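Long-range contacts in catechol 1,2-dioxygenase (Pseudomonas putida, PDB 2AZQ), which probably catalyses the ring opening of catechol by molecular oxygen to give cis,cis-muconate, using a bound ferric iron: residues A[129-134]-A[280-285]; A[136-141]-A[182-187]; A[148-153]-A[226-231]; A[238-243]-A[260-265]. All coordinates share one frame; numbering follows the deposited sequence.

Followed from the N terminus, the chain offers a compact example of how a β-sandwich is stitched together by contacts of very different span. It first lays down 129-134, whose partner 280-285 comes last of all, so interaction 1 encloses the other three. Next, 136-141 meets 182-187, closing a loop around 148-153; that segment waits for 226-231, so interactions 2 and 3 cross. Interaction 4, the shortest closure, joins 238-243 to 260-265 once interaction 3 is complete. Interactions 1 and 2 share strand 132-140. Interactions 1 and 4 touch where strands 259-265 and 281-289 pair, and interactions 2 and 3 touch through Val139 and Ala150.

Interaction 1: A[129-134]-A[280-285]; sequences PGVVMF and RFAELS
Met133 lies beside Ala282, and Phe134 beside Glu283, in a parallel strand pair of the β-sandwich characteristic of intradiol dioxygenases. Three backbone hydrogen bonds tie the close part together. Ala282 N reaches Val132 O (2.7 Å), whereas Phe134 N meets Ala282 O (2.8 Å); Leu284 N then bonds to Phe134 O (2.9 Å). On the buried face, the β-carbons of Met133 and Ala282 stand 4.4 Å apart; Leu262 of the adjoining strand 259-265 packs there on Ala282, and Phe240 of strand 234-240 on Met133.

The opposite face is the one partly open to solvent, at Val132, Phe134 and Glu283, yet the two rings still meet closely there. With CG beside its backbone N (chi1 -75°), the Phe134 ring leans back toward Phe281 and presents its edge to that ring's face, the planes 85° apart and the centroids separated by 5.3 Å. Behind this pair, Val132 CB packs on Phe281 CB, and on the same face the Glu283 carboxylate turns to a salt bridge with Arg274. Replacing Phe134 by an alanine would remove this edge and is likely to leave the Phe281 face without its aromatic partner. Toward Pro129 and Gly130 the two chains diverge. The rings come nearest at Phe134 CD1 and Phe281 CD1, 3.5 Å apart, with Ala282 O also lying at the edge of the Phe134 ring, near its plane.

Interaction 2: A[136-141]-A[182-187]; sequences QGQVFD and DAEGRY
Tyr187 holds CG between its backbone N and carbonyl carbon (chi1 67°), which swings the phenol ring over the backbone of Gln136 and Gly137. Gln138 uses a different torsion: CG lies beside the backbone N (chi1 -62°) and the chain runs on extended, carrying its amide to the turn that precedes Arg186. There NE2 gives a hydrogen bond to Glu184 O (2.9 Å), the oxygen lying somewhat out of the amide plane, while the aliphatic CG of Gln138 rests on Arg186 CB.

Under the ring, Gly137 N sits 3.5 Å from the plane of Tyr187, displaced toward the rim. Gly137 brings no side chain into this face, where a β-carbon would come close to the phenol. The hydroxyl is engaged further on, bonded to Phe286 O. Exchanging Tyr187 for a serine would take the ring away, probably opening a gap over Gly137 and leaving Phe286 O without its hydroxyl partner.

The backbones pair in antiparallel fashion. Gly137 and Tyr187 exchange two hydrogen bonds, N to O in each direction (3.2 Å from Gly137 N, 3.0 Å from Tyr187 N), and Val139 N reaches Gly185 O (3.0 Å). Asp182 braces the turn from within, its OD2 receiving Arg186 N (3.1 Å) from above the carboxylate plane. Asp182 to Gly185 form a type I turn, and the positive phi of Gly185, with Asp182 N bonded to Arg186 O, fits a G1 bulge leading into a strand of the intradiol dioxygenase β-sandwich.

Interaction 3: A[148-153]-A[226-231]; sequences AGATVD and ISAFGH. Unlike the reference sequence in segment 226-231: Phe229 (reference Pro).
Thr151 and Ser227 form the hydrogen-bonded pair of this antiparallel contact, which joins strands 151-155 and 217-227 of the sheet. Two polar links cross it, both from the backbone. Thr151 N gives a hydrogen bond to Ser227 O (3.0 Å), and Ser227 N returns a weak one to Thr151 O (3.4 Å). A CA-H...O contact from Ile226 CA to the same Thr151 O (3.5 Å) supplements them.

The apolar contacts are small. In the adjacent non-hydrogen-bonded pair, Val152 CB approaches Ile226 CD1 at 4.2 Å; Ile226 has CG1 beside its backbone N (chi1 -56°), and an extended second torsion (chi2 -157°) carries the terminal methyl outward to Val152. Beyond the paired part, the methyls of Ala150 and Ala228 lie side by side, CB to CB 3.5 Å. Val139 of strand 132-140 packs against both Ala150 and Val152.

At the exposed end a type II turn, Ala228 to His231, presents the Phe229 ring, whose CE1 comes to 3.9 Å from Gly149 O.

With no charged group bridging the two segments, alignment here rests on main-chain bonding and methyl packing, on a strand that also carries the iron ligands His221 and His223.

Interaction 4: A[238-243]-A[260-265]; sequences INFAGD and GELRFV
Phe240 pairs with Gly260 in a parallel bridge at the end of strand 234-240, part of the β-sandwich that houses the ferric iron in intradiol dioxygenases. Gly260 N bonds to Asn239 O (2.7 Å). Ala241 N then turns to Gly260 O (3.0 Å), a weak bond with only 120° at the hydrogen. Thus both polar backbone atoms of Gly260 face the first segment. Directly afterwards that segment leaves the sheet through a type II turn, Phe240 to Asp243, in which Gly242 takes a positive phi, and the two chains separate.

The side chains are arranged around the glycine. Ile238 places CG2 anti to the backbone N, which brings this methyl down on Gly260 CA at 3.7 Å; a β-carbon on Gly260 would run into it. Asn239 contributes its carbonyl to the pairing, but its side chain turns away to touch His221, an iron ligand, which places it in the second shell of the metal site. Near the surface, the bent chain of Glu261 brings OE2 to 3.8 Å from Ala241 CB. Further along, the Phe240 ring packs on Leu284 of strand 281-289, the strand that adjoins 259-265. Within the contact itself, Phe240 and Leu262 meet at a slant, Phe240 CD2 lying 4.1 Å from Leu262 CD2.

Interaction 1: A[129-134]-A[280-285]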
loop_
_atom_site.group_PDB
_atom_site.type_symbol
_atom_site.label_atom_id
_atom_site.label_comp_id
_atom_site.label_asym_id
_atom_site.label_seq_id
_atom_site.Cartn_x
_atom_site.Cartn_y
_atom_site.Cartn_z
ATOM N N PRO A 129 -35.556 -4.748 -11.189
ATOM C CA PRO A 129 -36.879 -5.001 -10.576
ATOM C C PRO A 129 -36.796 -4.111 -9.300
ATOM O O PRO A 129 -36.984 -4.559 -8.153
ATOM C CB PRO A 129 -36.802 -6.482 -10.214
ATOM C CG PRO A 129 -35.470 -6.495 -9.510
ATOM C CD PRO A 129 -34.562 -5.561 -10.438
ATOM N N GLY A 130 -36.446 -2.851 -9.525
ATOM C CA GLY A 130 -36.316 -1.951 -8.420
ATOM C C GLY A 130 -37.556 -1.122 -8.255
ATOM O O GLY A 130 -38.579 -1.341 -8.902
ATOM N N VAL A 131 -37.433 -0.171 -7.346
ATOM C CA VAL A 131 -38.456 0.783 -7.009
ATOM C C VAL A 131 -37.991 2.040 -7.732
ATOM O O VAL A 131 -36.869 2.476 -7.522
ATOM C CB VAL A 131 -38.464 1.010 -5.472
ATOM C CG1 VAL A 131 -39.352 2.200 -5.084
ATOM C CG2 VAL A 131 -38.917 -0.252 -4.797
ATOM N N VAL A 132 -38.825 2.583 -8.619
ATOM C CA VAL A 132 -38.482 3.818 -9.319
ATOM C C VAL A 132 -38.348 4.844 -8.209
ATOM O O VAL A 132 -39.098 4.808 -7.225
ATOM C CB VAL A 132 -39.619 4.290 -10.273
ATOM C CG1 VAL A 132 -39.360 5.714 -10.761
ATOM C CG2 VAL A 132 -39.719 3.356 -11.454
ATOM N N MET A 133 -37.377 5.733 -8.349
ATOM C CA MET A 133 -37.162 6.778 -7.372
ATOM C C MET A 133 -37.187 8.088 -8.108
ATOM O O MET A 133 -36.517 8.216 -9.133
ATOM C CB MET A 133 -35.799 6.644 -6.724
ATOM C CG MET A 133 -35.395 7.885 -5.930
ATOM S SD MET A 133 -33.648 7.887 -5.502
ATOM C CE MET A 133 -33.535 6.411 -4.632
ATOM N N PHE A 134 -37.973 9.047 -7.622
ATOM C CA PHE A 134 -38.010 10.356 -8.252
ATOM C C PHE A 134 -37.242 11.265 -7.355
ATOM O O PHE A 134 -37.606 11.459 -6.190
ATOM C CB PHE A 134 -39.430 10.867 -8.455
ATOM C CG PHE A 134 -40.136 10.188 -9.568
ATOM C CD1 PHE A 134 -40.906 9.061 -9.337
ATOM C CD2 PHE A 134 -39.919 10.598 -10.879
ATOM C CE1 PHE A 134 -41.445 8.350 -10.394
ATOM C CE2 PHE A 134 -40.444 9.904 -11.940
ATOM C CZ PHE A 134 -41.213 8.770 -11.702
ATOM N N ARG A 280 -46.224 1.165 -6.867
ATOM C CA ARG A 280 -45.281 1.816 -5.933
ATOM C C ARG A 280 -44.034 2.464 -6.540
ATOM O O ARG A 280 -43.499 1.999 -7.544
ATOM C CB ARG A 280 -44.855 0.805 -4.863
ATOM C CG ARG A 280 -43.881 1.263 -3.822
ATOM C CD ARG A 280 -43.993 0.301 -2.643
ATOM N NE ARG A 280 -42.941 0.468 -1.644
ATOM C CZ ARG A 280 -43.149 0.808 -0.375
ATOM N NH1 ARG A 280 -44.382 1.027 0.070
ATOM N NH2 ARG A 280 -42.123 0.904 0.464
ATOM N N PHE A 281 -43.595 3.554 -5.923
ATOM C CA PHE A 281 -42.407 4.272 -6.350
ATOM C C PHE A 281 -42.004 5.223 -5.227
ATOM O O PHE A 281 -42.805 5.521 -4.336
ATOM C CB PHE A 281 -42.657 5.023 -7.654
ATOM C CG PHE A 281 -43.509 6.228 -7.510
ATOM C CD1 PHE A 281 -42.992 7.401 -6.996
ATOM C CD2 PHE A 281 -44.832 6.196 -7.888
ATOM C CE1 PHE A 281 -43.774 8.523 -6.862
ATOM C CE2 PHE A 281 -45.624 7.320 -7.755
ATOM C CZ PHE A 281 -45.087 8.492 -7.237
ATOM N N ALA A 282 -40.754 5.679 -5.251
ATOM C CA ALA A 282 -40.260 6.552 -4.202
ATOM C C ALA A 282 -40.153 7.956 -4.703
ATOM O O ALA A 282 -40.059 8.184 -5.905
ATOM C CB ALA A 282 -38.906 6.062 -3.710
ATOM N N GLU A 283 -40.209 8.891 -3.763
ATOM C CA GLU A 283 -40.086 10.316 -4.051
ATOM C C GLU A 283 -39.214 10.903 -2.986
ATOM O O GLU A 283 -39.392 10.643 -1.798
ATOM C CB GLU A 283 -41.432 11.025 -4.040
ATOM C CG GLU A 283 -42.304 10.626 -5.191
ATOM C CD GLU A 283 -43.564 11.448 -5.274
ATOM O OE1 GLU A 283 -44.390 11.149 -6.163
ATOM O OE2 GLU A 283 -43.726 12.388 -4.459
ATOM N N LEU A 284 -38.265 11.704 -3.421
ATOM C CA LEU A 284 -37.320 12.305 -2.514
ATOM C C LEU A 284 -36.926 13.693 -3.034
ATOM O O LEU A 284 -36.601 13.887 -4.221
ATOM C CB LEU A 284 -36.114 11.355 -2.385
ATOM C CG LEU A 284 -34.844 11.775 -1.635
ATOM C CD1 LEU A 284 -35.168 12.297 -0.238
ATOM C CD2 LEU A 284 -33.921 10.576 -1.563
ATOM N N SER A 285 -37.003 14.680 -2.153
ATOM C CA SER A 285 -36.643 16.032 -2.556
ATOM C C SER A 285 -35.580 16.531 -1.599
ATOM O O SER A 285 -35.690 16.389 -0.384
ATOM C CB SER A 285 -37.854 16.956 -2.526
ATOM O OG SER A 285 -38.282 17.146 -1.197
#

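Interaction 2: A[136-141]-A[182-187]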
loop_
_atom_site.group_PDB
_atom_site.type_symbol
_atom_site.label_atom_id
_atom_site.label_comp_id
_atom_site.label_asym_id
_atom_site.label_seq_id
_atom_site.Cartn_x
_atom_site.Cartn_y
_atom_site.Cartn_z
ATOM N N GLN A 136 -35.644 15.075 -6.818
ATOM C CA GLN A 136 -35.716 16.480 -7.249
ATOM C C GLN A 136 -35.410 17.489 -6.163
ATOM O O GLN A 136 -35.594 17.222 -4.979
ATOM C CB GLN A 136 -37.077 16.824 -7.845
ATOM C CG GLN A 136 -38.195 16.953 -6.854
ATOM C CD GLN A 136 -39.490 17.380 -7.526
ATOM O OE1 GLN A 136 -39.815 16.894 -8.619
ATOM N NE2 GLN A 136 -40.253 18.266 -6.867
ATOM N N GLY A 137 -34.940 18.654 -6.584
ATOM C CA GLY A 137 -34.598 19.705 -5.648
ATOM C C GLY A 137 -33.959 20.886 -6.351
ATOM O O GLY A 137 -33.852 20.902 -7.570
ATOM N N GLN A 138 -33.542 21.893 -5.599
ATOM C CA GLN A 138 -32.903 23.046 -6.209
ATOM C C GLN A 138 -31.509 23.198 -5.641
ATOM O O GLN A 138 -31.139 22.555 -4.657
ATOM C CB GLN A 138 -33.672 24.328 -5.913
ATOM C CG GLN A 138 -35.063 24.349 -6.437
ATOM C CD GLN A 138 -35.879 25.540 -5.929
ATOM O OE1 GLN A 138 -36.134 25.698 -4.705
ATOM N NE2 GLN A 138 -36.305 26.386 -6.871
ATOM N N VAL A 139 -30.745 24.046 -6.305
ATOM C CA VAL A 139 -29.410 24.416 -5.910
ATOM C C VAL A 139 -29.618 25.865 -5.428
ATOM O O VAL A 139 -30.201 26.695 -6.134
ATOM C CB VAL A 139 -28.489 24.338 -7.113
ATOM C CG1 VAL A 139 -27.163 25.020 -6.846
ATOM C CG2 VAL A 139 -28.291 22.898 -7.428
ATOM N N PHE A 140 -29.175 26.153 -4.213
ATOM C CA PHE A 140 -29.332 27.480 -3.643
ATOM C C PHE A 140 -28.079 28.274 -3.454
ATOM O O PHE A 140 -27.006 27.706 -3.256
ATOM C CB PHE A 140 -30.023 27.391 -2.299
ATOM C CG PHE A 140 -31.490 27.264 -2.400
ATOM C CD1 PHE A 140 -32.252 27.109 -1.262
ATOM C CD2 PHE A 140 -32.112 27.334 -3.642
ATOM C CE1 PHE A 140 -33.628 27.025 -1.348
ATOM C CE2 PHE A 140 -33.478 27.254 -3.758
ATOM C CZ PHE A 140 -34.257 27.097 -2.608
ATOM N N ASP A 141 -28.238 29.596 -3.472
ATOM C CA ASP A 141 -27.109 30.482 -3.288
ATOM C C ASP A 141 -26.909 30.754 -1.795
ATOM O O ASP A 141 -27.687 30.284 -0.948
ATOM C CB ASP A 141 -27.311 31.784 -4.077
ATOM C CG ASP A 141 -28.314 32.727 -3.436
ATOM O OD1 ASP A 141 -28.732 33.684 -4.121
ATOM O OD2 ASP A 141 -28.672 32.552 -2.257
ATOM N N ASP A 182 -32.130 24.175 -14.172
ATOM C CA ASP A 182 -32.861 25.115 -15.043
ATOM C C ASP A 182 -33.075 26.539 -14.447
ATOM O O ASP A 182 -32.557 26.878 -13.373
ATOM C CB ASP A 182 -34.207 24.497 -15.473
ATOM C CG ASP A 182 -35.156 24.229 -14.307
ATOM O OD1 ASP A 182 -36.024 23.336 -14.432
ATOM O OD2 ASP A 182 -35.072 24.913 -13.270
ATOM N N ALA A 183 -33.818 27.375 -15.165
ATOM C CA ALA A 183 -34.091 28.746 -14.729
ATOM C C ALA A 183 -34.504 28.815 -13.273
ATOM O O ALA A 183 -34.096 29.719 -12.552
ATOM C CB ALA A 183 -35.182 29.377 -15.600
ATOM N N GLU A 184 -35.334 27.877 -12.842
ATOM C CA GLU A 184 -35.769 27.876 -11.457
ATOM C C GLU A 184 -34.705 27.233 -10.537
ATOM O O GLU A 184 -34.917 27.039 -9.339
ATOM C CB GLU A 184 -37.111 27.161 -11.356
ATOM C CG GLU A 184 -37.615 26.997 -9.941
ATOM C CD GLU A 184 -38.932 26.222 -9.872
ATOM O OE1 GLU A 184 -39.099 25.290 -10.711
ATOM O OE2 GLU A 184 -39.772 26.526 -8.972
ATOM N N GLY A 185 -33.548 26.927 -11.113
ATOM C CA GLY A 185 -32.467 26.328 -10.356
ATOM C C GLY A 185 -32.753 24.926 -9.870
ATOM O O GLY A 185 -32.235 24.502 -8.841
ATOM N N ARG A 186 -33.561 24.181 -10.605
ATOM C CA ARG A 186 -33.865 22.837 -10.154
ATOM C C ARG A 186 -33.363 21.718 -11.049
ATOM O O ARG A 186 -33.027 21.926 -12.220
ATOM C CB ARG A 186 -35.366 22.686 -9.918
ATOM C CG ARG A 186 -36.198 23.088 -11.100
ATOM C CD ARG A 186 -37.678 22.822 -10.878
ATOM N NE ARG A 186 -38.403 23.083 -12.120
ATOM C CZ ARG A 186 -39.362 22.297 -12.603
ATOM N NH1 ARG A 186 -39.718 21.188 -11.946
ATOM N NH2 ARG A 186 -39.942 22.604 -13.764
ATOM N N TYR A 187 -33.288 20.530 -10.458
ATOM C CA TYR A 187 -32.836 19.336 -11.148
ATOM C C TYR A 187 -33.915 18.318 -10.850
ATOM O O TYR A 187 -34.497 18.332 -9.755
ATOM C CB TYR A 187 -31.473 18.875 -10.593
ATOM C CG TYR A 187 -31.504 18.368 -9.158
ATOM C CD1 TYR A 187 -31.780 17.026 -8.871
ATOM C CD2 TYR A 187 -31.281 19.229 -8.088
ATOM C CE1 TYR A 187 -31.822 16.557 -7.539
ATOM C CE2 TYR A 187 -31.320 18.774 -6.767
ATOM C CZ TYR A 187 -31.585 17.437 -6.495
ATOM O OH TYR A 187 -31.576 16.980 -5.188
#

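Interaction 3: A[148-153]-A[226-231]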
loop_
_atom_site.group_PDB
_atom_site.type_symbol
_atom_site.label_atom_id
_atom_site.label_comp_id
_atom_site.label_asym_id
_atom_site.label_seq_id
_atom_site.Cartn_x
_atom_site.Cartn_y
_atom_site.Cartn_z
ATOM N N ALA A 148 -29.557 29.192 -11.384
ATOM C CA ALA A 148 -29.792 28.460 -12.622
ATOM C C ALA A 148 -28.421 28.064 -13.185
ATOM O O ALA A 148 -27.416 28.747 -12.945
ATOM C CB ALA A 148 -30.535 29.335 -13.617
ATOM N N GLY A 149 -28.366 26.952 -13.907
ATOM C CA GLY A 149 -27.097 26.534 -14.493
ATOM C C GLY A 149 -26.000 25.909 -13.637
ATOM O O GLY A 149 -24.863 25.860 -14.073
ATOM N N ALA A 150 -26.299 25.463 -12.417
ATOM C CA ALA A 150 -25.271 24.797 -11.614
ATOM C C ALA A 150 -25.342 23.339 -12.060
ATOM O O ALA A 150 -26.393 22.867 -12.520
ATOM C CB ALA A 150 -25.580 24.896 -10.145
ATOM N N THR A 151 -24.227 22.631 -11.938
ATOM C CA THR A 151 -24.153 21.227 -12.330
ATOM C C THR A 151 -24.277 20.299 -11.141
ATOM O O THR A 151 -23.553 20.457 -10.171
ATOM C CB THR A 151 -22.807 20.932 -13.022
ATOM O OG1 THR A 151 -22.815 21.496 -14.334
ATOM C CG2 THR A 151 -22.546 19.438 -13.100
ATOM N N VAL A 152 -25.215 19.368 -11.159
ATOM C CA VAL A 152 -25.244 18.432 -10.047
ATOM C C VAL A 152 -24.813 17.106 -10.679
ATOM O O VAL A 152 -25.496 16.565 -11.573
ATOM C CB VAL A 152 -26.641 18.298 -9.313
ATOM C CG1 VAL A 152 -27.550 19.477 -9.625
ATOM C CG2 VAL A 152 -27.270 16.947 -9.603
ATOM N N ASP A 153 -23.639 16.647 -10.235
ATOM C CA ASP A 153 -22.978 15.417 -10.690
ATOM C C ASP A 153 -23.302 14.265 -9.723
ATOM O O ASP A 153 -22.747 14.239 -8.619
ATOM C CB ASP A 153 -21.484 15.651 -10.662
ATOM C CG ASP A 153 -20.739 14.799 -11.638
ATOM O OD1 ASP A 153 -21.145 13.625 -11.816
ATOM O OD2 ASP A 153 -19.732 15.311 -12.193
ATOM N N ILE A 226 -21.400 19.077 -6.531
ATOM C CA ILE A 226 -22.216 20.221 -6.900
ATOM C C ILE A 226 -21.320 21.443 -7.015
ATOM O O ILE A 226 -20.511 21.751 -6.134
ATOM C CB ILE A 226 -23.380 20.398 -5.889
ATOM C CG1 ILE A 226 -24.158 19.070 -5.846
ATOM C CG2 ILE A 226 -24.318 21.529 -6.326
ATOM C CD1 ILE A 226 -25.581 19.102 -5.379
ATOM N N SER A 227 -21.453 22.128 -8.137
ATOM C CA SER A 227 -20.602 23.255 -8.387
ATOM C C SER A 227 -21.279 24.205 -9.340
ATOM O O SER A 227 -22.085 23.794 -10.147
ATOM C CB SER A 227 -19.260 22.743 -8.931
ATOM O OG SER A 227 -19.447 21.844 -10.012
ATOM N N ALA A 228 -20.968 25.486 -9.203
ATOM C CA ALA A 228 -21.558 26.528 -10.024
ATOM C C ALA A 228 -20.594 27.695 -10.183
ATOM O O ALA A 228 -19.921 28.107 -9.229
ATOM C CB ALA A 228 -22.885 27.017 -9.402
ATOM N N PHE A 229 -20.530 28.212 -11.407
ATOM C CA PHE A 229 -19.657 29.331 -11.727
ATOM C C PHE A 229 -19.717 30.351 -10.595
ATOM O O PHE A 229 -20.786 30.878 -10.286
ATOM C CB PHE A 229 -20.145 29.957 -13.012
ATOM C CG PHE A 229 -20.312 28.974 -14.121
ATOM C CD1 PHE A 229 -21.007 27.777 -13.910
ATOM C CD2 PHE A 229 -19.784 29.238 -15.399
ATOM C CE1 PHE A 229 -21.177 26.840 -14.966
ATOM C CE2 PHE A 229 -19.940 28.320 -16.462
ATOM C CZ PHE A 229 -20.639 27.115 -16.245
ATOM N N GLY A 230 -18.584 30.598 -9.951
ATOM C CA GLY A 230 -18.551 31.575 -8.868
ATOM C C GLY A 230 -19.041 31.080 -7.518
ATOM O O GLY A 230 -19.428 31.862 -6.639
ATOM N N HIS A 231 -19.025 29.763 -7.346
ATOM C CA HIS A 231 -19.459 29.182 -6.089
ATOM C C HIS A 231 -18.489 28.072 -5.641
ATOM O O HIS A 231 -17.687 27.571 -6.434
ATOM C CB HIS A 231 -20.937 28.748 -6.222
ATOM C CG HIS A 231 -21.885 29.915 -6.359
ATOM N ND1 HIS A 231 -22.153 30.788 -5.318
ATOM C CD2 HIS A 231 -22.562 30.398 -7.434
ATOM C CE1 HIS A 231 -22.953 31.753 -5.745
ATOM N NE2 HIS A 231 -23.217 31.540 -7.024
#

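Interaction 4: A[238-243]-A[260-265]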
loop_
_atom_site.group_PDB
_atom_site.type_symbol
_atom_site.label_atom_id
_atom_site.label_comp_id
_atom_site.label_asym_id
_atom_site.label_seq_id
_atom_site.Cartn_x
_atom_site.Cartn_y
_atom_site.Cartn_z
ATOM N N ILE A 238 -26.598 11.993 0.042
ATOM C CA ILE A 238 -27.943 12.043 0.628
ATOM C C ILE A 238 -28.025 10.603 1.167
ATOM O O ILE A 238 -27.800 9.670 0.402
ATOM C CB ILE A 238 -29.118 12.193 -0.415
ATOM C CG1 ILE A 238 -29.112 13.571 -1.075
ATOM C CG2 ILE A 238 -30.469 11.953 0.262
ATOM C CD1 ILE A 238 -30.214 13.718 -2.161
ATOM N N ASN A 239 -28.272 10.406 2.463
ATOM C CA ASN A 239 -28.438 9.047 2.990
ATOM C C ASN A 239 -29.928 8.816 3.135
ATOM O O ASN A 239 -30.630 9.675 3.660
ATOM C CB ASN A 239 -27.860 8.903 4.372
ATOM C CG ASN A 239 -26.405 9.098 4.403
ATOM O OD1 ASN A 239 -25.662 8.347 3.777
ATOM N ND2 ASN A 239 -25.962 10.111 5.138
ATOM N N PHE A 240 -30.411 7.654 2.713
ATOM C CA PHE A 240 -31.840 7.333 2.807
ATOM C C PHE A 240 -32.362 7.079 4.191
ATOM O O PHE A 240 -31.724 6.411 4.998
ATOM C CB PHE A 240 -32.141 6.162 1.905
ATOM C CG PHE A 240 -32.160 6.553 0.501
ATOM C CD1 PHE A 240 -31.160 7.390 0.022
ATOM C CD2 PHE A 240 -33.232 6.239 -0.306
ATOM C CE1 PHE A 240 -31.222 7.932 -1.231
ATOM C CE2 PHE A 240 -33.320 6.773 -1.576
ATOM C CZ PHE A 240 -32.304 7.636 -2.043
ATOM N N ALA A 241 -33.535 7.624 4.474
ATOM C CA ALA A 241 -34.091 7.458 5.809
ATOM C C ALA A 241 -34.577 6.029 6.050
ATOM O O ALA A 241 -35.110 5.403 5.147
ATOM C CB ALA A 241 -35.210 8.436 6.022
ATOM N N GLY A 242 -34.350 5.507 7.255
ATOM C CA GLY A 242 -34.827 4.175 7.594
ATOM C C GLY A 242 -33.876 3.015 7.408
ATOM O O GLY A 242 -34.158 1.897 7.843
ATOM N N ASP A 243 -32.745 3.268 6.762
ATOM C CA ASP A 243 -31.757 2.224 6.528
ATOM C C ASP A 243 -31.179 1.776 7.880
ATOM O O ASP A 243 -30.859 2.605 8.737
ATOM C CB ASP A 243 -30.630 2.775 5.656
ATOM C CG ASP A 243 -29.751 1.693 5.070
ATOM O OD1 ASP A 243 -30.019 1.282 3.930
ATOM O OD2 ASP A 243 -28.795 1.256 5.745
ATOM N N GLY A 260 -32.015 12.011 3.706
ATOM C CA GLY A 260 -33.130 12.232 2.821
ATOM C C GLY A 260 -34.344 11.549 3.399
ATOM O O GLY A 260 -34.259 10.461 3.965
ATOM N N GLU A 261 -35.484 12.208 3.284
ATOM C CA GLU A 261 -36.726 11.651 3.790
ATOM C C GLU A 261 -37.443 11.118 2.553
ATOM O O GLU A 261 -37.883 11.871 1.679
ATOM C CB GLU A 261 -37.546 12.739 4.483
ATOM C CG GLU A 261 -38.673 12.200 5.323
ATOM C CD GLU A 261 -38.177 11.183 6.354
ATOM O OE1 GLU A 261 -37.273 11.552 7.161
ATOM O OE2 GLU A 261 -38.698 10.026 6.346
ATOM N N LEU A 262 -37.527 9.804 2.472
ATOM C CA LEU A 262 -38.139 9.186 1.333
ATOM C C LEU A 262 -39.635 8.985 1.563
ATOM O O LEU A 262 -40.060 8.622 2.660
ATOM C CB LEU A 262 -37.434 7.864 1.069
ATOM C CG LEU A 262 -37.996 7.106 -0.124
ATOM C CD1 LEU A 262 -37.758 7.926 -1.401
ATOM C CD2 LEU A 262 -37.329 5.747 -0.212
ATOM N N ARG A 263 -40.430 9.242 0.524
ATOM C CA ARG A 263 -41.884 9.096 0.610
ATOM C C ARG A 263 -42.361 8.119 -0.444
ATOM O O ARG A 263 -42.053 8.269 -1.634
ATOM C CB ARG A 263 -42.585 10.449 0.413
ATOM C CG ARG A 263 -41.854 11.560 1.122
ATOM C CD ARG A 263 -42.618 12.887 1.179
ATOM N NE ARG A 263 -41.696 14.019 1.404
ATOM C CZ ARG A 263 -42.045 15.249 1.798
ATOM N NH1 ARG A 263 -43.332 15.549 2.033
ATOM N NH2 ARG A 263 -41.097 16.186 1.927
ATOM N N PHE A 264 -43.104 7.113 0.005
ATOM C CA PHE A 264 -43.642 6.121 -0.901
ATOM C C PHE A 264 -45.067 6.386 -1.363
ATOM O O PHE A 264 -45.964 6.645 -0.564
ATOM C CB PHE A 264 -43.548 4.745 -0.273
ATOM C CG PHE A 264 -42.150 4.256 -0.148
ATOM C CD1 PHE A 264 -41.403 4.510 0.990
ATOM C CD2 PHE A 264 -41.549 3.570 -1.204
ATOM C CE1 PHE A 264 -40.071 4.083 1.077
ATOM C CE2 PHE A 264 -40.217 3.140 -1.126
ATOM C CZ PHE A 264 -39.480 3.396 0.013
ATOM N N VAL A 265 -45.263 6.328 -2.673
ATOM C CA VAL A 265 -46.572 6.536 -3.267
ATOM C C VAL A 265 -47.050 5.169 -3.795
ATOM O O VAL A 265 -46.373 4.560 -4.619
ATOM C CB VAL A 265 -46.460 7.593 -4.398
ATOM C CG1 VAL A 265 -47.756 7.741 -5.127
ATOM C CG2 VAL A 265 -46.085 8.928 -3.800
#